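Local coordinates for coat protein (Turnip yellow mosaic virus, PDB 2FZ2), which self-assembles as 180 copies into a T=3 icosahedral capsid that encloses the single-stranded RNA genome of the virus, at residues E6-V14 and T110-I118; V59-R67 and L177-T187. All blocks are in the same frame, centred on the assembly; numbering follows the deposited sequence.

Contact 1: E6-V14 and T110-I118; sequences ELAPQDRTV and TYGGQIFCI. With nucleotides of chain A.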
loop_
_atom_site.group_PDB
_atom_site.type_symbol
_atom_site.label_atom_id
_atom_site.label_comp_id
_atom_site.label_asym_id
_atom_site.label_seq_id
_atom_site.Cartn_x
_atom_site.Cartn_y
_atom_site.Cartn_z
ATOM N N GLU D 6 -53.114 -108.892 20.819
ATOM C CA GLU D 6 -53.926 -108.439 19.692
ATOM C C GLU D 6 -54.971 -107.513 20.298
ATOM O O GLU D 6 -55.483 -107.791 21.386
ATOM C CB GLU D 6 -54.614 -109.635 19.011
ATOM C CG GLU D 6 -55.450 -109.292 17.783
ATOM C CD GLU D 6 -54.881 -109.892 16.503
ATOM O OE1 GLU D 6 -53.646 -110.126 16.444
ATOM O OE2 GLU D 6 -55.664 -110.127 15.553
ATOM N N LEU D 7 -55.291 -106.408 19.635
ATOM C CA LEU D 7 -56.288 -105.540 20.224
ATOM C C LEU D 7 -57.327 -104.987 19.260
ATOM O O LEU D 7 -56.995 -104.534 18.165
ATOM C CB LEU D 7 -55.603 -104.425 21.007
ATOM C CG LEU D 7 -54.922 -103.271 20.290
ATOM C CD1 LEU D 7 -55.504 -101.927 20.783
ATOM C CD2 LEU D 7 -53.450 -103.346 20.587
ATOM N N ALA D 8 -58.590 -105.053 19.692
ATOM C CA ALA D 8 -59.741 -104.608 18.911
ATOM C C ALA D 8 -60.469 -103.483 19.604
ATOM O O ALA D 8 -61.383 -103.713 20.394
ATOM C CB ALA D 8 -60.693 -105.754 18.702
ATOM N N PRO D 9 -60.104 -102.245 19.276
ATOM C CA PRO D 9 -60.716 -101.067 19.875
ATOM C C PRO D 9 -62.112 -100.880 19.325
ATOM O O PRO D 9 -62.367 -101.154 18.143
ATOM C CB PRO D 9 -59.771 -99.949 19.481
ATOM C CG PRO D 9 -59.240 -100.400 18.162
ATOM C CD PRO D 9 -59.113 -101.886 18.253
ATOM N N GLN D 10 -62.991 -100.400 20.204
ATOM C CA GLN D 10 -64.413 -100.177 19.928
ATOM C C GLN D 10 -64.722 -98.949 19.099
ATOM O O GLN D 10 -64.165 -97.888 19.374
ATOM C CB GLN D 10 -65.145 -100.049 21.255
ATOM C CG GLN D 10 -66.633 -100.267 21.206
ATOM C CD GLN D 10 -67.192 -100.607 22.579
ATOM O OE1 GLN D 10 -67.697 -99.733 23.298
ATOM N NE2 GLN D 10 -67.101 -101.886 22.950
ATOM N N ASP D 11 -65.610 -99.086 18.103
ATOM C CA ASP D 11 -66.001 -97.939 17.266
ATOM C C ASP D 11 -66.473 -96.903 18.292
ATOM O O ASP D 11 -67.017 -97.269 19.335
ATOM C CB ASP D 11 -67.161 -98.286 16.310
ATOM C CG ASP D 11 -67.013 -99.653 15.648
ATOM O OD1 ASP D 11 -65.975 -99.886 14.974
ATOM O OD2 ASP D 11 -67.949 -100.488 15.792
ATOM N N ARG D 12 -66.271 -95.619 18.022
ATOM C CA ARG D 12 -66.661 -94.609 18.998
ATOM C C ARG D 12 -67.374 -93.409 18.418
ATOM O O ARG D 12 -67.609 -93.324 17.215
ATOM C CB ARG D 12 -65.430 -94.107 19.756
ATOM C CG ARG D 12 -64.087 -94.603 19.221
ATOM C CD ARG D 12 -63.009 -93.507 19.169
ATOM N NE ARG D 12 -62.868 -92.771 20.428
ATOM C CZ ARG D 12 -62.186 -93.200 21.488
ATOM N NH1 ARG D 12 -61.566 -94.378 21.457
ATOM N NH2 ARG D 12 -62.122 -92.444 22.583
ATOM N N THR D 13 -67.732 -92.490 19.311
ATOM C CA THR D 13 -68.382 -91.230 18.964
ATOM C C THR D 13 -68.221 -90.261 20.119
ATOM O O THR D 13 -67.783 -90.633 21.206
ATOM C CB THR D 13 -69.874 -91.364 18.672
ATOM O OG1 THR D 13 -70.283 -90.264 17.847
ATOM C CG2 THR D 13 -70.664 -91.326 19.949
ATOM N N VAL D 14 -68.600 -89.015 19.895
ATOM C CA VAL D 14 -68.432 -88.013 20.928
ATOM C C VAL D 14 -69.643 -87.865 21.834
ATOM O O VAL D 14 -70.729 -87.463 21.397
ATOM C CB VAL D 14 -68.066 -86.666 20.284
ATOM C CG1 VAL D 14 -68.907 -86.459 19.022
ATOM C CG2 VAL D 14 -68.249 -85.545 21.272
ATOM N N THR D 110 -76.174 -102.886 19.337
ATOM C CA THR D 110 -75.575 -101.689 19.908
ATOM C C THR D 110 -74.389 -101.202 19.116
ATOM O O THR D 110 -73.552 -102.000 18.679
ATOM C CB THR D 110 -75.062 -101.928 21.288
ATOM O OG1 THR D 110 -76.104 -102.497 22.077
ATOM C CG2 THR D 110 -74.590 -100.616 21.895
ATOM N N TYR D 111 -74.293 -99.885 18.991
ATOM C CA TYR D 111 -73.213 -99.281 18.230
ATOM C C TYR D 111 -71.789 -99.825 18.333
ATOM O O TYR D 111 -71.270 -100.395 17.367
ATOM C CB TYR D 111 -73.155 -97.794 18.487
ATOM C CG TYR D 111 -72.064 -97.137 17.683
ATOM C CD1 TYR D 111 -72.072 -97.177 16.288
ATOM C CD2 TYR D 111 -71.030 -96.461 18.313
ATOM C CE1 TYR D 111 -71.075 -96.549 15.548
ATOM C CE2 TYR D 111 -70.025 -95.827 17.578
ATOM C CZ TYR D 111 -70.055 -95.870 16.208
ATOM O OH TYR D 111 -69.076 -95.202 15.518
ATOM N N GLY D 112 -71.121 -99.622 19.453
ATOM C CA GLY D 112 -69.759 -100.138 19.527
ATOM C C GLY D 112 -69.573 -101.665 19.522
ATOM O O GLY D 112 -68.491 -102.183 19.173
ATOM N N GLY D 113 -70.640 -102.363 19.925
ATOM C CA GLY D 113 -70.678 -103.817 20.024
ATOM C C GLY D 113 -69.750 -104.608 19.136
ATOM O O GLY D 113 -69.678 -104.356 17.933
ATOM N N GLN D 114 -69.061 -105.585 19.726
ATOM C CA GLN D 114 -68.108 -106.410 18.986
ATOM C C GLN D 114 -68.269 -107.910 19.216
ATOM O O GLN D 114 -68.776 -108.327 20.258
ATOM C CB GLN D 114 -66.686 -105.991 19.355
ATOM C CG GLN D 114 -65.835 -105.510 18.188
ATOM C CD GLN D 114 -64.797 -104.511 18.647
ATOM O OE1 GLN D 114 -64.889 -103.985 19.766
ATOM N NE2 GLN D 114 -63.800 -104.242 17.795
ATOM N N ILE D 115 -67.810 -108.714 18.250
ATOM C CA ILE D 115 -67.921 -110.175 18.337
ATOM C C ILE D 115 -66.698 -110.915 17.813
ATOM O O ILE D 115 -66.299 -110.731 16.646
ATOM C CB ILE D 115 -69.140 -110.678 17.535
ATOM C CG1 ILE D 115 -70.392 -110.532 18.363
ATOM C CG2 ILE D 115 -69.004 -112.147 17.205
ATOM C CD1 ILE D 115 -70.289 -111.265 19.653
ATOM N N PHE D 116 -66.128 -111.784 18.646
ATOM C CA PHE D 116 -64.953 -112.520 18.216
ATOM C C PHE D 116 -65.006 -114.009 18.345
ATOM O O PHE D 116 -65.634 -114.554 19.252
ATOM C CB PHE D 116 -63.712 -112.083 18.979
ATOM C CG PHE D 116 -63.723 -110.663 19.383
ATOM C CD1 PHE D 116 -64.348 -110.272 20.547
ATOM C CD2 PHE D 116 -63.109 -109.702 18.590
ATOM C CE1 PHE D 116 -64.363 -108.934 20.920
ATOM C CE2 PHE D 116 -63.121 -108.357 18.953
ATOM C CZ PHE D 116 -63.746 -107.973 20.115
ATOM N N CYS D 117 -64.313 -114.666 17.424
ATOM C CA CYS D 117 -64.205 -116.102 17.488
ATOM C C CYS D 117 -62.875 -116.336 18.170
ATOM O O CYS D 117 -61.845 -115.778 17.778
ATOM C CB CYS D 117 -64.168 -116.735 16.121
ATOM S SG CYS D 117 -64.051 -118.509 16.303
ATOM N N ILE D 118 -62.896 -117.161 19.200
ATOM C CA ILE D 118 -61.687 -117.431 19.939
ATOM C C ILE D 118 -61.140 -118.830 19.710
ATOM O O ILE D 118 -61.742 -119.824 20.131
ATOM C CB ILE D 118 -61.931 -117.227 21.430
ATOM C CG1 ILE D 118 -62.540 -115.852 21.671
ATOM C CG2 ILE D 118 -60.633 -117.341 22.181
ATOM C CD1 ILE D 118 -61.571 -114.747 21.461
ATOM P P C A 2 -66.520 -93.501 12.278
ATOM O OP1 C A 2 -67.985 -93.562 12.528
ATOM O OP2 C A 2 -66.010 -92.728 11.113
ATOM O "O5'" C A 2 -65.856 -92.875 13.583
ATOM C "C5'" C A 2 -65.867 -91.462 13.777
ATOM C "C4'" C A 2 -65.504 -91.128 15.199
ATOM O "O4'" C A 2 -64.267 -91.825 15.521
ATOM C "C3'" C A 2 -65.228 -89.651 15.475
ATOM O "O3'" C A 2 -66.445 -88.911 15.764
ATOM C "C2'" C A 2 -64.284 -89.757 16.673
ATOM O "O2'" C A 2 -65.002 -90.059 17.856
ATOM C "C1'" C A 2 -63.432 -90.981 16.292
ATOM N N1 C A 2 -62.167 -90.733 15.533
ATOM C C2 C A 2 -60.933 -90.846 16.216
ATOM O O2 C A 2 -60.931 -91.169 17.423
ATOM N N3 C A 2 -59.778 -90.605 15.543
ATOM C C4 C A 2 -59.811 -90.271 14.250
ATOM N N4 C A 2 -58.645 -90.038 13.642
ATOM C C5 C A 2 -61.040 -90.162 13.527
ATOM C C6 C A 2 -62.182 -90.398 14.200
ATOM O "O5'" C A 1 -63.398 -96.391 9.241
ATOM C "C5'" C A 1 -64.180 -97.063 10.238
ATOM C "C4'" C A 1 -64.129 -96.662 11.721
ATOM O "O4'" C A 1 -62.761 -96.644 12.224
ATOM C "C3'" C A 1 -64.578 -95.275 12.201
ATOM O "O3'" C A 1 -65.974 -95.028 12.217
ATOM C "C2'" C A 1 -64.058 -95.227 13.646
ATOM O "O2'" C A 1 -64.868 -95.790 14.673
ATOM C "C1'" C A 1 -62.770 -96.026 13.524
ATOM N N1 C A 1 -61.550 -95.219 13.813
ATOM C C2 C A 1 -61.104 -95.222 15.143
ATOM O O2 C A 1 -61.778 -95.836 15.990
ATOM N N3 C A 1 -59.971 -94.554 15.475
ATOM C C4 C A 1 -59.297 -93.872 14.544
ATOM N N4 C A 1 -58.167 -93.253 14.921
ATOM C C5 C A 1 -59.749 -93.803 13.185
ATOM C C6 C A 1 -60.869 -94.494 12.862
#

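Contact 2: V59-R67 and L177-T187; sequences VSTLTTFYR and LSMHSPLITDT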
loop_
_atom_site.group_PDB
_atom_site.type_symbol
_atom_site.label_atom_id
_atom_site.label_comp_id
_atom_site.label_asym_id
_atom_site.label_seq_id
_atom_site.Cartn_x
_atom_site.Cartn_y
_atom_site.Cartn_z
ATOM N N VAL D 59 -62.062 -102.457 42.952
ATOM C CA VAL D 59 -62.217 -101.014 43.053
ATOM C C VAL D 59 -62.691 -100.658 44.446
ATOM O O VAL D 59 -62.066 -99.885 45.170
ATOM C CB VAL D 59 -63.254 -100.502 42.072
ATOM C CG1 VAL D 59 -63.477 -99.035 42.295
ATOM C CG2 VAL D 59 -62.803 -100.762 40.666
ATOM N N SER D 60 -63.821 -101.244 44.810
ATOM C CA SER D 60 -64.417 -100.999 46.099
ATOM C C SER D 60 -63.365 -100.932 47.208
ATOM O O SER D 60 -63.374 -99.995 48.014
ATOM C CB SER D 60 -65.470 -102.089 46.389
ATOM O OG SER D 60 -65.131 -102.876 47.522
ATOM N N THR D 61 -62.435 -101.889 47.221
ATOM C CA THR D 61 -61.427 -101.945 48.276
ATOM C C THR D 61 -60.298 -100.941 48.197
ATOM O O THR D 61 -59.881 -100.400 49.220
ATOM C CB THR D 61 -60.811 -103.346 48.399
ATOM O OG1 THR D 61 -60.041 -103.615 47.236
ATOM C CG2 THR D 61 -61.901 -104.414 48.571
ATOM N N LEU D 62 -59.792 -100.687 47.001
ATOM C CA LEU D 62 -58.703 -99.723 46.860
ATOM C C LEU D 62 -59.178 -98.347 47.304
ATOM O O LEU D 62 -58.429 -97.572 47.898
ATOM C CB LEU D 62 -58.225 -99.639 45.402
ATOM C CG LEU D 62 -57.603 -100.846 44.690
ATOM C CD1 LEU D 62 -56.533 -100.423 43.718
ATOM C CD2 LEU D 62 -57.001 -101.733 45.695
ATOM N N THR D 63 -60.442 -98.069 47.016
ATOM C CA THR D 63 -61.058 -96.797 47.339
ATOM C C THR D 63 -61.527 -96.656 48.774
ATOM O O THR D 63 -61.766 -95.539 49.238
ATOM C CB THR D 63 -62.235 -96.569 46.461
ATOM O OG1 THR D 63 -63.227 -97.570 46.744
ATOM C CG2 THR D 63 -61.797 -96.627 45.017
ATOM N N THR D 64 -61.711 -97.774 49.467
ATOM C CA THR D 64 -62.101 -97.696 50.868
ATOM C C THR D 64 -61.100 -96.675 51.374
ATOM O O THR D 64 -59.920 -96.774 51.015
ATOM C CB THR D 64 -61.785 -98.989 51.626
ATOM O OG1 THR D 64 -62.479 -100.101 51.042
ATOM C CG2 THR D 64 -62.175 -98.826 53.068
ATOM N N PHE D 65 -61.535 -95.702 52.168
ATOM C CA PHE D 65 -60.612 -94.682 52.716
ATOM C C PHE D 65 -60.373 -93.402 51.922
ATOM O O PHE D 65 -59.682 -92.511 52.408
ATOM C CB PHE D 65 -59.232 -95.274 53.058
ATOM C CG PHE D 65 -59.268 -96.319 54.146
ATOM C CD1 PHE D 65 -58.904 -97.634 53.882
ATOM C CD2 PHE D 65 -59.726 -96.006 55.418
ATOM C CE1 PHE D 65 -59.007 -98.624 54.873
ATOM C CE2 PHE D 65 -59.832 -96.989 56.406
ATOM C CZ PHE D 65 -59.473 -98.300 56.130
ATOM N N TYR D 66 -60.908 -93.303 50.708
ATOM C CA TYR D 66 -60.761 -92.070 49.934
ATOM C C TYR D 66 -62.151 -91.578 49.544
ATOM O O TYR D 66 -63.079 -92.371 49.382
ATOM C CB TYR D 66 -59.902 -92.296 48.691
ATOM C CG TYR D 66 -58.540 -92.812 49.038
ATOM C CD1 TYR D 66 -58.346 -94.164 49.283
ATOM C CD2 TYR D 66 -57.459 -91.947 49.186
ATOM C CE1 TYR D 66 -57.111 -94.654 49.677
ATOM C CE2 TYR D 66 -56.211 -92.419 49.581
ATOM C CZ TYR D 66 -56.046 -93.778 49.830
ATOM O OH TYR D 66 -54.839 -94.286 50.268
ATOM N N ARG D 67 -62.305 -90.267 49.412
ATOM C CA ARG D 67 -63.603 -89.725 49.072
ATOM C C ARG D 67 -63.826 -89.641 47.571
ATOM O O ARG D 67 -64.969 -89.767 47.115
ATOM C CB ARG D 67 -63.794 -88.353 49.727
ATOM C CG ARG D 67 -63.381 -88.296 51.193
ATOM C CD ARG D 67 -64.441 -87.614 52.044
ATOM N NE ARG D 67 -64.182 -86.186 52.263
ATOM C CZ ARG D 67 -64.969 -85.209 51.813
ATOM N NH1 ARG D 67 -66.059 -85.522 51.121
ATOM N NH2 ARG D 67 -64.678 -83.927 52.055
ATOM N N LEU D 177 -56.621 -96.423 38.678
ATOM C CA LEU D 177 -57.415 -95.258 39.054
ATOM C C LEU D 177 -56.668 -94.299 39.978
ATOM O O LEU D 177 -55.717 -94.686 40.657
ATOM C CB LEU D 177 -58.736 -95.713 39.699
ATOM C CG LEU D 177 -58.663 -97.034 40.449
ATOM C CD1 LEU D 177 -57.863 -96.767 41.662
ATOM C CD2 LEU D 177 -60.008 -97.569 40.835
ATOM N N SER D 178 -57.088 -93.037 39.973
ATOM C CA SER D 178 -56.474 -92.022 40.812
ATOM C C SER D 178 -57.428 -91.688 41.950
ATOM O O SER D 178 -58.644 -91.725 41.786
ATOM C CB SER D 178 -56.209 -90.756 40.003
ATOM O OG SER D 178 -57.243 -89.808 40.233
ATOM N N MET D 179 -56.888 -91.347 43.107
ATOM C CA MET D 179 -57.755 -91.011 44.216
ATOM C C MET D 179 -57.126 -89.990 45.132
ATOM O O MET D 179 -55.903 -89.795 45.126
ATOM C CB MET D 179 -58.099 -92.263 45.009
ATOM C CG MET D 179 -56.965 -93.253 45.113
ATOM S SD MET D 179 -57.612 -94.923 45.166
ATOM C CE MET D 179 -56.603 -95.657 46.462
ATOM N N HIS D 180 -57.978 -89.330 45.910
ATOM C CA HIS D 180 -57.520 -88.337 46.858
ATOM C C HIS D 180 -58.568 -88.111 47.929
ATOM O O HIS D 180 -59.619 -88.766 47.928
ATOM C CB HIS D 180 -57.172 -87.025 46.143
ATOM C CG HIS D 180 -58.322 -86.375 45.431
ATOM N ND1 HIS D 180 -59.639 -86.695 45.673
ATOM C CD2 HIS D 180 -58.343 -85.381 44.509
ATOM C CE1 HIS D 180 -60.420 -85.925 44.933
ATOM N NE2 HIS D 180 -59.658 -85.119 44.218
ATOM N N SER D 181 -58.262 -87.199 48.849
ATOM C CA SER D 181 -59.171 -86.857 49.939
ATOM C C SER D 181 -59.524 -88.071 50.785
ATOM O O SER D 181 -60.368 -88.881 50.413
ATOM C CB SER D 181 -60.447 -86.225 49.384
ATOM O OG SER D 181 -60.152 -85.162 48.488
ATOM N N PRO D 182 -58.875 -88.204 51.942
ATOM C CA PRO D 182 -59.102 -89.315 52.861
ATOM C C PRO D 182 -60.494 -89.293 53.460
ATOM O O PRO D 182 -61.056 -88.237 53.736
ATOM C CB PRO D 182 -58.026 -89.132 53.932
ATOM C CG PRO D 182 -57.081 -88.138 53.393
ATOM C CD PRO D 182 -57.865 -87.280 52.463
ATOM N N LEU D 183 -61.052 -90.473 53.661
ATOM C CA LEU D 183 -62.371 -90.563 54.238
ATOM C C LEU D 183 -62.168 -90.858 55.702
ATOM O O LEU D 183 -61.871 -91.982 56.082
ATOM C CB LEU D 183 -63.158 -91.689 53.580
ATOM C CG LEU D 183 -64.662 -91.753 53.819
ATOM C CD1 LEU D 183 -65.005 -93.123 54.368
ATOM C CD2 LEU D 183 -65.104 -90.646 54.780
ATOM N N ILE D 184 -62.340 -89.839 56.525
ATOM C CA ILE D 184 -62.142 -89.966 57.964
ATOM C C ILE D 184 -63.079 -90.968 58.658
ATOM O O ILE D 184 -64.162 -90.609 59.091
ATOM C CB ILE D 184 -62.276 -88.581 58.620
ATOM C CG1 ILE D 184 -61.881 -87.484 57.611
ATOM C CG2 ILE D 184 -61.394 -88.499 59.823
ATOM C CD1 ILE D 184 -63.024 -87.034 56.586
ATOM N N THR D 185 -62.647 -92.223 58.769
ATOM C CA THR D 185 -63.449 -93.265 59.409
ATOM C C THR D 185 -62.614 -94.023 60.448
ATOM O O THR D 185 -61.539 -93.554 60.862
ATOM C CB THR D 185 -63.990 -94.263 58.344
ATOM O OG1 THR D 185 -64.632 -95.379 58.978
ATOM C CG2 THR D 185 -62.861 -94.777 57.493
ATOM N N ASP D 186 -63.126 -95.174 60.882
ATOM C CA ASP D 186 -62.435 -96.014 61.846
ATOM C C ASP D 186 -61.386 -96.798 61.080
ATOM O O ASP D 186 -61.694 -97.680 60.280
ATOM C CB ASP D 186 -63.399 -96.981 62.540
ATOM C CG ASP D 186 -62.672 -98.060 63.350
ATOM O OD1 ASP D 186 -61.423 -98.090 63.337
ATOM O OD2 ASP D 186 -63.340 -98.888 64.004
ATOM N N THR D 187 -60.135 -96.463 61.348
ATOM C CA THR D 187 -58.999 -97.079 60.702
ATOM C C THR D 187 -58.612 -98.402 61.336
ATOM O O THR D 187 -57.975 -99.217 60.694
ATOM C CB THR D 187 -57.813 -96.129 60.772
ATOM O OG1 THR D 187 -57.528 -95.821 62.149
ATOM C CG2 THR D 187 -58.153 -94.835 60.065
#

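Contact 1: E6-V14 and T110-I118
The hydroxyl of Y111 donates to the backbone O of R12, with OH and O 2.9 Å apart. It comes from above the carbonyl plane, 41° out of it. The pair joins the N-terminal arm of the coat protein to the turn that leads into strand 114-118, an outermost strand, within this chain, of the four-stranded sheet of its jelly-roll beta-sandwich. The arm and this second segment run in opposite directions. The side chain of Y111 leaves its backbone with CG anti to N (chi1 -179°), and this carries the ring across to the arm. The carbonyl carbon of R12 lies in the plane of the ring, at its edge. D11 brings its CB to 3.7 Å from the same Y111 OH.

Bound RNA lies close by. OP1 of nucleotide C2 of chain A is 3.6 Å from Y111 OH, which is proximity and not a bond. The CD of R12 is 3.6 Å from the cytosine O2 of that nucleotide. The guanidinium of R12 has its salt bridge elsewhere, with E135. I184 of another subunit also packs on Y111.

Further along, the side chain of Q114, extended beyond CG, points to the arm. Its NE2 makes a weak bond to the backbone O of P9. The arm follows strand 2-7, where E6 and L7 pair in parallel with a strand of a neighbouring subunit. At this end A8 places its CB 3.6 Å from CE2 of the F116 ring.

Contact 2: V59-R67 and L177-T187
M179 reaches from strand 169-182 toward the Y66 ring and L62 of the preceding helix. Its CB lies 4.1 Å from CG of Y66. CG then sits above the ring, offset toward the rim; a chi1 of 36° sets it between the backbone N and the carbonyl carbon. SD stands over the same face at a distance, 4.6 Å from the centroid of the Y66 ring, in a Met-aromatic contact. The methyl CE makes a CH-pi contact, 3.9 Å from the centroid of the Y66 ring and 30° off the ring normal. CE also meets the backbone O of L62. Nearby, V59 and L177 pack through their methyls.

The backbones close in beyond M179. On one side of the Y66-P182 pair L183 N donates to F65 O at 2.8 Å; on the other R67 N donates to S181 O at 2.6 Å, nearly along the C=O axis. R67 runs its CG past the backbone O of P182, and its guanidinium pairs with D149 of a neighbouring subunit. The F65 ring meets CG2 of T185. Strands 66-80 and 169-182 are antiparallel neighbours in the viral jelly-roll sheet. The chain turns corners at R67 and S181, and Y66 and P182 carry the pairing past them as an antiparallel non-hydrogen-bonded pair.

Contacts 1 and 2 lie on opposite sides of the chain's centre. Their centres are 33 Å apart, their nearest atoms about 17 Å, and they do not touch. Along the chain the segments alternate: 6-14, 59-67, 110-118, 177-187. Both contacts reach the same mixed sheet, contact 1 through strand 2-7 and contact 2 through strands 66-80 and 169-182. Contact 1 also includes strand 114-118 of the four-stranded sheet. Only contact 1 meets the bound RNA; the nearest atom of contact 2 is about 22 Å from the bound nucleic acid. Both border other subunits. P182 of one subunit packs on V14 of another, so the two regions meet between chains in the capsid.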